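PDB 7P0Z: ESX-1 secretion-associated protein EspB from Mycobacterium marinum, which is secreted through the mycobacterial ESX-1 (type VII) system and assembles into a seven-subunit, channel-like ring that probably takes part in protein transport. Local coordinates for residues V58-Y61 with L62-G65; I197-M200 with A201-A205; N212-A215 with Q216-L219; Y254-T257 with S258-L262. All coordinates share one frame; numbering follows the deposited sequence.

Interaction 1: residues V58-Y61 with L62-G65; sequences VRLY and LQAG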
loop_
_atom_site.group_PDB
_atom_site.type_symbol
_atom_site.label_atom_id
_atom_site.label_comp_id
_atom_site.label_asym_id
_atom_site.label_seq_id
_atom_site.Cartn_x
_atom_site.Cartn_y
_atom_site.Cartn_z
ATOM N N VAL A 58 11.018 1.754 29.770
ATOM C CA VAL A 58 9.666 2.210 30.035
ATOM C C VAL A 58 9.561 2.798 31.438
ATOM O O VAL A 58 8.925 3.836 31.643
ATOM C CB VAL A 58 8.670 1.062 29.812
ATOM C CG1 VAL A 58 7.335 1.379 30.442
ATOM C CG2 VAL A 58 8.516 0.794 28.344
ATOM N N ARG A 59 10.194 2.163 32.418
ATOM C CA ARG A 59 10.145 2.699 33.773
ATOM C C ARG A 59 10.792 4.079 33.847
ATOM O O ARG A 59 10.282 4.991 34.516
ATOM C CB ARG A 59 10.812 1.726 34.742
ATOM C CG ARG A 59 9.934 0.557 35.096
ATOM C CD ARG A 59 10.523 -0.323 36.160
ATOM N NE ARG A 59 11.688 -1.043 35.675
ATOM C CZ ARG A 59 11.676 -2.302 35.262
ATOM N NH1 ARG A 59 10.565 -3.007 35.276
ATOM N NH2 ARG A 59 12.787 -2.852 34.838
ATOM N N LEU A 60 11.903 4.251 33.143
ATOM C CA LEU A 60 12.566 5.543 33.092
ATOM C C LEU A 60 11.656 6.629 32.527
ATOM O O LEU A 60 11.541 7.732 33.084
ATOM C CB LEU A 60 13.818 5.405 32.252
ATOM C CG LEU A 60 14.738 6.603 32.234
ATOM C CD1 LEU A 60 15.512 6.637 33.516
ATOM C CD2 LEU A 60 15.641 6.477 31.059
ATOM N N TYR A 61 10.994 6.341 31.420
ATOM C CA TYR A 61 10.122 7.366 30.871
ATOM C C TYR A 61 8.910 7.626 31.752
ATOM O O TYR A 61 8.347 8.723 31.724
ATOM C CB TYR A 61 9.699 6.992 29.471
ATOM C CG TYR A 61 10.724 7.430 28.513
ATOM C CD1 TYR A 61 11.814 6.640 28.252
ATOM C CD2 TYR A 61 10.640 8.663 27.903
ATOM C CE1 TYR A 61 12.767 7.035 27.400
ATOM C CE2 TYR A 61 11.596 9.074 27.047
ATOM C CZ TYR A 61 12.654 8.254 26.795
ATOM O OH TYR A 61 13.623 8.654 25.935
ATOM N N LEU A 62 8.488 6.641 32.530
ATOM C CA LEU A 62 7.412 6.900 33.467
ATOM C C LEU A 62 7.842 7.913 34.513
ATOM O O LEU A 62 7.058 8.781 34.905
ATOM C CB LEU A 62 6.968 5.605 34.117
ATOM C CG LEU A 62 6.172 4.745 33.153
ATOM C CD1 LEU A 62 5.987 3.396 33.748
ATOM C CD2 LEU A 62 4.857 5.370 32.780
ATOM N N GLN A 63 9.082 7.824 34.973
ATOM C CA GLN A 63 9.577 8.851 35.885
ATOM C C GLN A 63 9.601 10.225 35.225
ATOM O O GLN A 63 9.301 11.246 35.865
ATOM C CB GLN A 63 10.948 8.468 36.399
ATOM C CG GLN A 63 10.851 7.461 37.474
ATOM C CD GLN A 63 12.170 6.895 37.835
ATOM O OE1 GLN A 63 13.106 6.946 37.056
ATOM N NE2 GLN A 63 12.263 6.338 39.018
ATOM N N ALA A 64 9.934 10.275 33.945
ATOM C CA ALA A 64 9.866 11.561 33.256
ATOM C C ALA A 64 8.444 12.125 33.264
ATOM O O ALA A 64 8.230 13.316 33.533
ATOM C CB ALA A 64 10.379 11.425 31.829
ATOM N N GLY A 65 7.463 11.285 32.957
ATOM C CA GLY A 65 6.084 11.742 32.974
ATOM C C GLY A 65 5.652 12.222 34.346
ATOM O O GLY A 65 4.877 13.172 34.477
#

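Interaction 2: residues I197-M200 with A201-A205; sequences ILHM and AKLSA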
loop_
_atom_site.group_PDB
_atom_site.type_symbol
_atom_site.label_atom_id
_atom_site.label_comp_id
_atom_site.label_asym_id
_atom_site.label_seq_id
_atom_site.Cartn_x
_atom_site.Cartn_y
_atom_site.Cartn_z
ATOM N N ILE A 197 -0.016 9.394 28.287
ATOM C CA ILE A 197 -0.289 8.275 29.174
ATOM C C ILE A 197 -0.910 7.117 28.405
ATOM O O ILE A 197 -0.582 5.955 28.640
ATOM C CB ILE A 197 -1.179 8.734 30.343
ATOM C CG1 ILE A 197 -0.377 9.593 31.302
ATOM C CG2 ILE A 197 -1.770 7.558 31.079
ATOM C CD1 ILE A 197 0.588 8.829 32.107
ATOM N N LEU A 198 -1.822 7.409 27.491
ATOM C CA LEU A 198 -2.416 6.337 26.705
ATOM C C LEU A 198 -1.385 5.669 25.812
ATOM O O LEU A 198 -1.389 4.446 25.656
ATOM C CB LEU A 198 -3.576 6.875 25.887
ATOM C CG LEU A 198 -4.795 7.114 26.762
ATOM C CD1 LEU A 198 -5.990 7.397 25.928
ATOM C CD2 LEU A 198 -5.046 5.915 27.623
ATOM N N HIS A 199 -0.483 6.450 25.234
ATOM C CA HIS A 199 0.591 5.857 24.456
ATOM C C HIS A 199 1.480 4.975 25.325
ATOM O O HIS A 199 1.930 3.909 24.893
ATOM C CB HIS A 199 1.399 6.951 23.773
ATOM C CG HIS A 199 2.366 6.436 22.764
ATOM N ND1 HIS A 199 3.675 6.147 23.071
ATOM C CD2 HIS A 199 2.206 6.114 21.463
ATOM C CE1 HIS A 199 4.286 5.685 21.998
ATOM N NE2 HIS A 199 3.416 5.658 21.008
ATOM N N MET A 200 1.740 5.398 26.553
ATOM C CA MET A 200 2.570 4.600 27.444
ATOM C C MET A 200 1.874 3.309 27.834
ATOM O O MET A 200 2.515 2.267 27.977
ATOM C CB MET A 200 2.919 5.404 28.687
ATOM C CG MET A 200 3.870 6.542 28.435
ATOM S SD MET A 200 5.391 6.041 27.631
ATOM C CE MET A 200 6.346 5.603 29.065
ATOM N N ALA A 201 0.565 3.364 28.028
ATOM C CA ALA A 201 -0.184 2.152 28.305
ATOM C C ALA A 201 -0.119 1.203 27.126
ATOM O O ALA A 201 0.002 -0.012 27.298
ATOM C CB ALA A 201 -1.628 2.496 28.637
ATOM N N LYS A 202 -0.207 1.744 25.922
ATOM C CA LYS A 202 -0.101 0.922 24.732
ATOM C C LYS A 202 1.265 0.255 24.643
ATOM O O LYS A 202 1.379 -0.906 24.245
ATOM C CB LYS A 202 -0.372 1.794 23.524
ATOM C CG LYS A 202 -0.536 1.080 22.267
ATOM C CD LYS A 202 -0.853 2.070 21.203
ATOM C CE LYS A 202 -2.273 2.588 21.332
ATOM N NZ LYS A 202 -3.297 1.581 20.965
ATOM N N LEU A 203 2.313 0.974 25.019
ATOM C CA LEU A 203 3.641 0.378 25.035
ATOM C C LEU A 203 3.747 -0.715 26.085
ATOM O O LEU A 203 4.377 -1.750 25.852
ATOM C CB LEU A 203 4.685 1.451 25.290
ATOM C CG LEU A 203 4.872 2.423 24.137
ATOM C CD1 LEU A 203 5.965 3.417 24.480
ATOM C CD2 LEU A 203 5.170 1.700 22.865
ATOM N N SER A 204 3.165 -0.495 27.255
ATOM C CA SER A 204 3.118 -1.545 28.261
ATOM C C SER A 204 2.414 -2.780 27.731
ATOM O O SER A 204 2.846 -3.912 27.970
ATOM C CB SER A 204 2.405 -1.040 29.508
ATOM O OG SER A 204 2.937 0.189 29.929
ATOM N N ALA A 205 1.314 -2.574 27.024
ATOM C CA ALA A 205 0.604 -3.697 26.443
ATOM C C ALA A 205 1.479 -4.436 25.452
ATOM O O ALA A 205 1.499 -5.664 25.436
ATOM C CB ALA A 205 -0.674 -3.223 25.772
#

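Interaction 3: residues N212-A215 with Q216-L219; sequences NFMA and QLQL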
loop_
_atom_site.group_PDB
_atom_site.type_symbol
_atom_site.label_atom_id
_atom_site.label_comp_id
_atom_site.label_asym_id
_atom_site.label_seq_id
_atom_site.Cartn_x
_atom_site.Cartn_y
_atom_site.Cartn_z
ATOM N N ASN A 212 4.283 -12.712 26.265
ATOM C CA ASN A 212 3.397 -13.828 25.981
ATOM C C ASN A 212 3.827 -14.554 24.727
ATOM O O ASN A 212 3.745 -15.782 24.648
ATOM C CB ASN A 212 1.965 -13.339 25.841
ATOM C CG ASN A 212 1.291 -13.188 27.152
ATOM O OD1 ASN A 212 1.506 -13.979 28.053
ATOM N ND2 ASN A 212 0.463 -12.176 27.279
ATOM N N PHE A 213 4.271 -13.806 23.734
ATOM C CA PHE A 213 4.756 -14.406 22.510
ATOM C C PHE A 213 5.939 -15.318 22.782
ATOM O O PHE A 213 6.049 -16.394 22.195
ATOM C CB PHE A 213 5.142 -13.304 21.547
ATOM C CG PHE A 213 5.633 -13.790 20.257
ATOM C CD1 PHE A 213 4.761 -14.059 19.239
ATOM C CD2 PHE A 213 6.974 -14.000 20.055
ATOM C CE1 PHE A 213 5.214 -14.499 18.045
ATOM C CE2 PHE A 213 7.424 -14.453 18.864
ATOM C CZ PHE A 213 6.546 -14.698 17.855
ATOM N N MET A 214 6.842 -14.893 23.652
ATOM C CA MET A 214 7.989 -15.724 23.974
ATOM C C MET A 214 7.568 -17.002 24.675
ATOM O O MET A 214 8.101 -18.078 24.396
ATOM C CB MET A 214 8.981 -14.953 24.827
ATOM C CG MET A 214 9.851 -14.032 24.022
ATOM S SD MET A 214 10.652 -14.829 22.626
ATOM C CE MET A 214 11.658 -16.057 23.447
ATOM N N ALA A 215 6.617 -16.905 25.591
ATOM C CA ALA A 215 6.131 -18.115 26.243
ATOM C C ALA A 215 5.502 -19.082 25.240
ATOM O O ALA A 215 5.762 -20.295 25.275
ATOM C CB ALA A 215 5.143 -17.746 27.339
ATOM N N GLN A 216 4.681 -18.571 24.333
ATOM C CA GLN A 216 4.070 -19.462 23.361
ATOM C C GLN A 216 5.104 -20.046 22.417
ATOM O O GLN A 216 4.964 -21.184 21.971
ATOM C CB GLN A 216 2.983 -18.751 22.578
ATOM C CG GLN A 216 1.878 -18.360 23.459
ATOM C CD GLN A 216 1.436 -19.505 24.330
ATOM O OE1 GLN A 216 1.673 -19.508 25.534
ATOM N NE2 GLN A 216 0.796 -20.491 23.729
ATOM N N LEU A 217 6.134 -19.278 22.089
ATOM C CA LEU A 217 7.203 -19.801 21.261
ATOM C C LEU A 217 7.916 -20.943 21.953
ATOM O O LEU A 217 8.268 -21.939 21.318
ATOM C CB LEU A 217 8.194 -18.697 20.928
ATOM C CG LEU A 217 9.281 -19.119 19.940
ATOM C CD1 LEU A 217 8.687 -19.483 18.585
ATOM C CD2 LEU A 217 10.357 -18.068 19.808
ATOM N N GLN A 218 8.154 -20.808 23.248
ATOM C CA GLN A 218 8.791 -21.888 23.976
ATOM C C GLN A 218 7.948 -23.151 23.930
ATOM O O GLN A 218 8.470 -24.245 23.702
ATOM C CB GLN A 218 9.050 -21.467 25.412
ATOM C CG GLN A 218 9.776 -22.505 26.225
ATOM C CD GLN A 218 11.179 -22.770 25.712
ATOM O OE1 GLN A 218 11.780 -21.933 25.057
ATOM N NE2 GLN A 218 11.708 -23.932 26.030
ATOM N N LEU A 219 6.641 -23.023 24.123
ATOM C CA LEU A 219 5.797 -24.208 24.042
ATOM C C LEU A 219 5.814 -24.816 22.646
ATOM O O LEU A 219 5.902 -26.041 22.490
ATOM C CB LEU A 219 4.374 -23.870 24.450
ATOM C CG LEU A 219 4.248 -23.487 25.908
ATOM C CD1 LEU A 219 2.802 -23.373 26.274
ATOM C CD2 LEU A 219 4.951 -24.478 26.774
#

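Interaction 4: residues Y254-T257 with S258-L262; sequences YQET and SEKVL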
loop_
_atom_site.group_PDB
_atom_site.type_symbol
_atom_site.label_atom_id
_atom_site.label_comp_id
_atom_site.label_asym_id
_atom_site.label_seq_id
_atom_site.Cartn_x
_atom_site.Cartn_y
_atom_site.Cartn_z
ATOM N N TYR A 254 15.372 -36.523 12.536
ATOM C CA TYR A 254 15.508 -35.686 13.710
ATOM C C TYR A 254 16.362 -34.479 13.409
ATOM O O TYR A 254 16.011 -33.358 13.763
ATOM C CB TYR A 254 16.131 -36.450 14.862
ATOM C CG TYR A 254 15.202 -37.358 15.579
ATOM C CD1 TYR A 254 13.895 -37.516 15.166
ATOM C CD2 TYR A 254 15.606 -37.982 16.739
ATOM C CE1 TYR A 254 13.048 -38.331 15.851
ATOM C CE2 TYR A 254 14.772 -38.781 17.429
ATOM C CZ TYR A 254 13.495 -38.957 16.991
ATOM O OH TYR A 254 12.673 -39.777 17.715
ATOM N N GLN A 255 17.507 -34.695 12.796
ATOM C CA GLN A 255 18.440 -33.607 12.597
ATOM C C GLN A 255 17.839 -32.558 11.682
ATOM O O GLN A 255 18.011 -31.350 11.901
ATOM C CB GLN A 255 19.727 -34.186 12.047
ATOM C CG GLN A 255 20.868 -33.276 12.015
ATOM C CD GLN A 255 22.108 -34.006 11.625
ATOM O OE1 GLN A 255 22.063 -35.194 11.365
ATOM N NE2 GLN A 255 23.231 -33.304 11.587
ATOM N N GLU A 256 17.073 -33.004 10.696
ATOM C CA GLU A 256 16.281 -32.083 9.898
ATOM C C GLU A 256 15.357 -31.254 10.767
ATOM O O GLU A 256 15.476 -30.025 10.819
ATOM C CB GLU A 256 15.459 -32.854 8.879
ATOM C CG GLU A 256 14.582 -31.963 8.050
ATOM C CD GLU A 256 13.801 -32.722 7.008
ATOM O OE1 GLU A 256 13.915 -33.965 6.966
ATOM O OE2 GLU A 256 13.074 -32.081 6.226
ATOM N N THR A 257 14.410 -31.913 11.434
ATOM C CA THR A 257 13.412 -31.188 12.206
ATOM C C THR A 257 14.063 -30.259 13.217
ATOM O O THR A 257 13.540 -29.187 13.507
ATOM C CB THR A 257 12.489 -32.154 12.931
ATOM O OG1 THR A 257 13.272 -33.041 13.725
ATOM C CG2 THR A 257 11.684 -32.936 11.968
ATOM N N SER A 258 15.197 -30.660 13.766
ATOM C CA SER A 258 15.868 -29.855 14.765
ATOM C C SER A 258 16.408 -28.575 14.167
ATOM O O SER A 258 16.204 -27.490 14.718
ATOM C CB SER A 258 16.987 -30.655 15.397
ATOM O OG SER A 258 17.746 -29.852 16.260
ATOM N N GLU A 259 17.111 -28.673 13.043
ATOM C CA GLU A 259 17.534 -27.449 12.386
ATOM C C GLU A 259 16.336 -26.575 12.059
ATOM O O GLU A 259 16.398 -25.351 12.192
ATOM C CB GLU A 259 18.325 -27.767 11.130
ATOM C CG GLU A 259 19.784 -28.004 11.402
ATOM C CD GLU A 259 20.640 -28.019 10.145
ATOM O OE1 GLU A 259 20.096 -27.823 9.041
ATOM O OE2 GLU A 259 21.863 -28.236 10.256
ATOM N N LYS A 260 15.227 -27.188 11.667
ATOM C CA LYS A 260 14.074 -26.409 11.241
ATOM C C LYS A 260 13.458 -25.647 12.406
ATOM O O LYS A 260 13.211 -24.436 12.328
ATOM C CB LYS A 260 13.060 -27.343 10.611
ATOM C CG LYS A 260 11.980 -26.659 9.912
ATOM C CD LYS A 260 11.132 -27.637 9.186
ATOM C CE LYS A 260 11.951 -28.303 8.101
ATOM N NZ LYS A 260 12.464 -27.330 7.099
ATOM N N VAL A 261 13.225 -26.352 13.501
ATOM C CA VAL A 261 12.677 -25.758 14.702
ATOM C C VAL A 261 13.592 -24.676 15.238
ATOM O O VAL A 261 13.133 -23.602 15.622
ATOM C CB VAL A 261 12.417 -26.859 15.742
ATOM C CG1 VAL A 261 12.184 -26.273 17.101
ATOM C CG2 VAL A 261 11.212 -27.627 15.338
ATOM N N LEU A 262 14.890 -24.932 15.282
ATOM C CA LEU A 262 15.791 -23.933 15.828
ATOM C C LEU A 262 15.908 -22.710 14.938
ATOM O O LEU A 262 16.075 -21.606 15.450
ATOM C CB LEU A 262 17.155 -24.540 16.087
ATOM C CG LEU A 262 17.303 -25.079 17.497
ATOM C CD1 LEU A 262 16.372 -26.214 17.739
ATOM C CD2 LEU A 262 18.712 -25.544 17.671
#

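Interaction 1: residues V58-Y61 with L62-G65
Leu62 lies over the carbonyl end of Val58, one turn earlier in the same helix, and this i to i+4 step carries most of the side-chain contact. The two side chains run side by side and point the same way, with Leu62 CD1 4.1 Å from Val58 CG1. Leu62 CG sits anti to its own carbonyl carbon (chi1 -74°), which turns the branch back along the helix until CG is 3.3 Å from Val58 O. That same oxygen receives the backbone bond from Leu62 N at 3.0 Å. Tyr61 behaves differently: its ring leaves the helix, and it takes part here through its carbonyl, with Tyr61 O accepting Gly65 N at 3.0 Å. Ala64 sets its methyl, CB, 3.4 Å from Tyr61 O. On another side Gln63 lays its CB 3.4 Å from Leu60 O and extends its amide outward. Arg59 also heads away, to a salt bridge with Asp56. In the helical bundle, helix 42-81 of the PE-like part presents Val58 and Leu62 to Trp158 and Phe161 of helix 149-166, and Tyr61 and Leu62 to Met200 of helix 181-224, while Ala64 packs on Ile174 of a neighbouring subunit.

Interaction 2: residues I197-M200 with A201-A205
His199 and Leu203 meet across one turn of the long helix 181-224, part of the helical bundle of the PPE-like region. The imidazole has CG anti to the backbone N (chi1 -170°), which swings the ring along the helix toward the leucine. Leu203 CD1 approaches it obliquely, 3.8 Å from both ND1 and CE1 of His199. Met200 reaches the same methyl from a direction roughly at right angles to the ring contact; its chain, bent at chi2 and chi3, brings SD to 4.1 Å from Leu203 CD1. This methionine belongs to the tight part of the contact: it is buried, with Pro276 beside it, while Ala201 and Ser204 close up against helix 149-166 through Asn162, Trp158 and Phe161. The opposite character is found at Lys202. Its CB rests 3.4 Å from His199 O, but the chain bends at chi3 and chi4 and its end leads away. The lysine side chain also packs on Pro273 of a neighbouring subunit. On the buried side one carbonyl does double duty. Met200 O accepts the backbone N of Ser204 at 2.9 Å and, from the opposite face of its plane, the hydroxyl as well, with Ser204 OG also 2.9 Å from Met200 O.

Interaction 3: residues N212-A215 with Q216-L219
Phe213 O takes the shortest polar bond of this part of the helix, from Leu217 N at 2.9 Å with an N-H...O angle of 154°. The same oxygen is brushed by the leucine side chain, whose CB lies 3.4 Å from Phe213 O. With CG anti to the backbone N (chi1 -174°), Leu217 carries its methyls along the flank of the helix, where CD2 comes loosely to 4.3 Å from Met214 SD. On another flank Gln216 folds back on the preceding turn, its CG packing 3.4 Å from Asn212 O. A bend at chi2 (-49°) brings Gln216 OE1 to 3.9 Å from Ala215 C. Ala215 works through its carbonyl, Ala215 O accepting Leu219 N at 3.1 Å while Leu219 CG lies against it. Gln218 is buried and turns its amide away from these residues, OE1 to Tyr265 and NE2 to Gln147. Met214 and Ala215 face Met151 and Val152 of helix 149-166, Leu217 packs on Tyr265 of helix 244-268, and Gln216 and Leu219 reach Ser263 and Glu259 of a neighbouring subunit. The chemistry is therefore divided by face: between the two segments the hydrogen bonds are those of the backbone, the thioether and leucine give a greasy strip for the bundle, and the buried glutamine amide is satisfied by tying this helix to other parts of the chain.

Interaction 4: residues Y254-T257 with S258-L262
Ser258 closes one helical turn on Tyr254 O, in helix 244-268 of the PPE-like helical bundle, and Thr257 OG1 is the second group at that oxygen. Ser258 N meets Tyr254 O at 2.8 Å, nearly along the C=O axis. Thr257 OG1 sits between its backbone N and carbonyl carbon (chi1 55°), which lets it reach round to Tyr254 O at 2.8 Å, well off the line of that C=O (113°). The threonine hydroxyl is also in hydrogen-bonding contact with Glu253 O, and its donation is therefore probably shared or alternates between the two carbonyls. The serine hydroxyl, anti to its backbone N (chi1 173°), is turned instead to His225 NE2, and its CB is what leans on Tyr254 O. Tyr254 sends its ring away from these residues, against Pro226 and Leu234.

Glu256 and Lys260 share the exposed flank, one turn apart. The glutamate chain is fully extended, whereas the lysine bends at chi3 and chi4. The carboxylate thus comes nearer the chain than the charge: OE2 of Glu256 is 4.4 Å from Lys260 CE and 4.9 Å from its NZ. Their opposite charges probably attract weakly without forming a salt bridge. Glu259 stretches out beyond CG toward a neighbouring subunit, where its OE1 forms a salt bridge with Arg223 of that subunit. Gln255 and Ser258 face Leu135 of helix 133-143. Farther along, Val261 meets the carbonyl one turn back with both its N and a methyl: its N bonds to Thr257 O at 2.9 Å, and its CG2 lies 3.3 Å from the same Thr257 O.

Along the chain the four contacts follow in numerical order, each about two turns of a helix. Interaction 1 belongs to helix 42-81 in the PE domain; the other three are in the PPE domain, with interactions 2 and 3 both on helix 181-224 and interaction 4 on helix 244-268. Interactions 1 and 2 touch, their centres about 12 Å apart, through Met200 CE packing 3.7 Å from Tyr61 CB, and so join the PE and PPE parts. Interactions 3 and 4 have centres about 18 Å apart, while those of 1 and 4 are about 42 Å apart, reflecting an elongated bundle. All four reach neighbouring subunits, consistent with side-by-side assembly of the seven-chain ring.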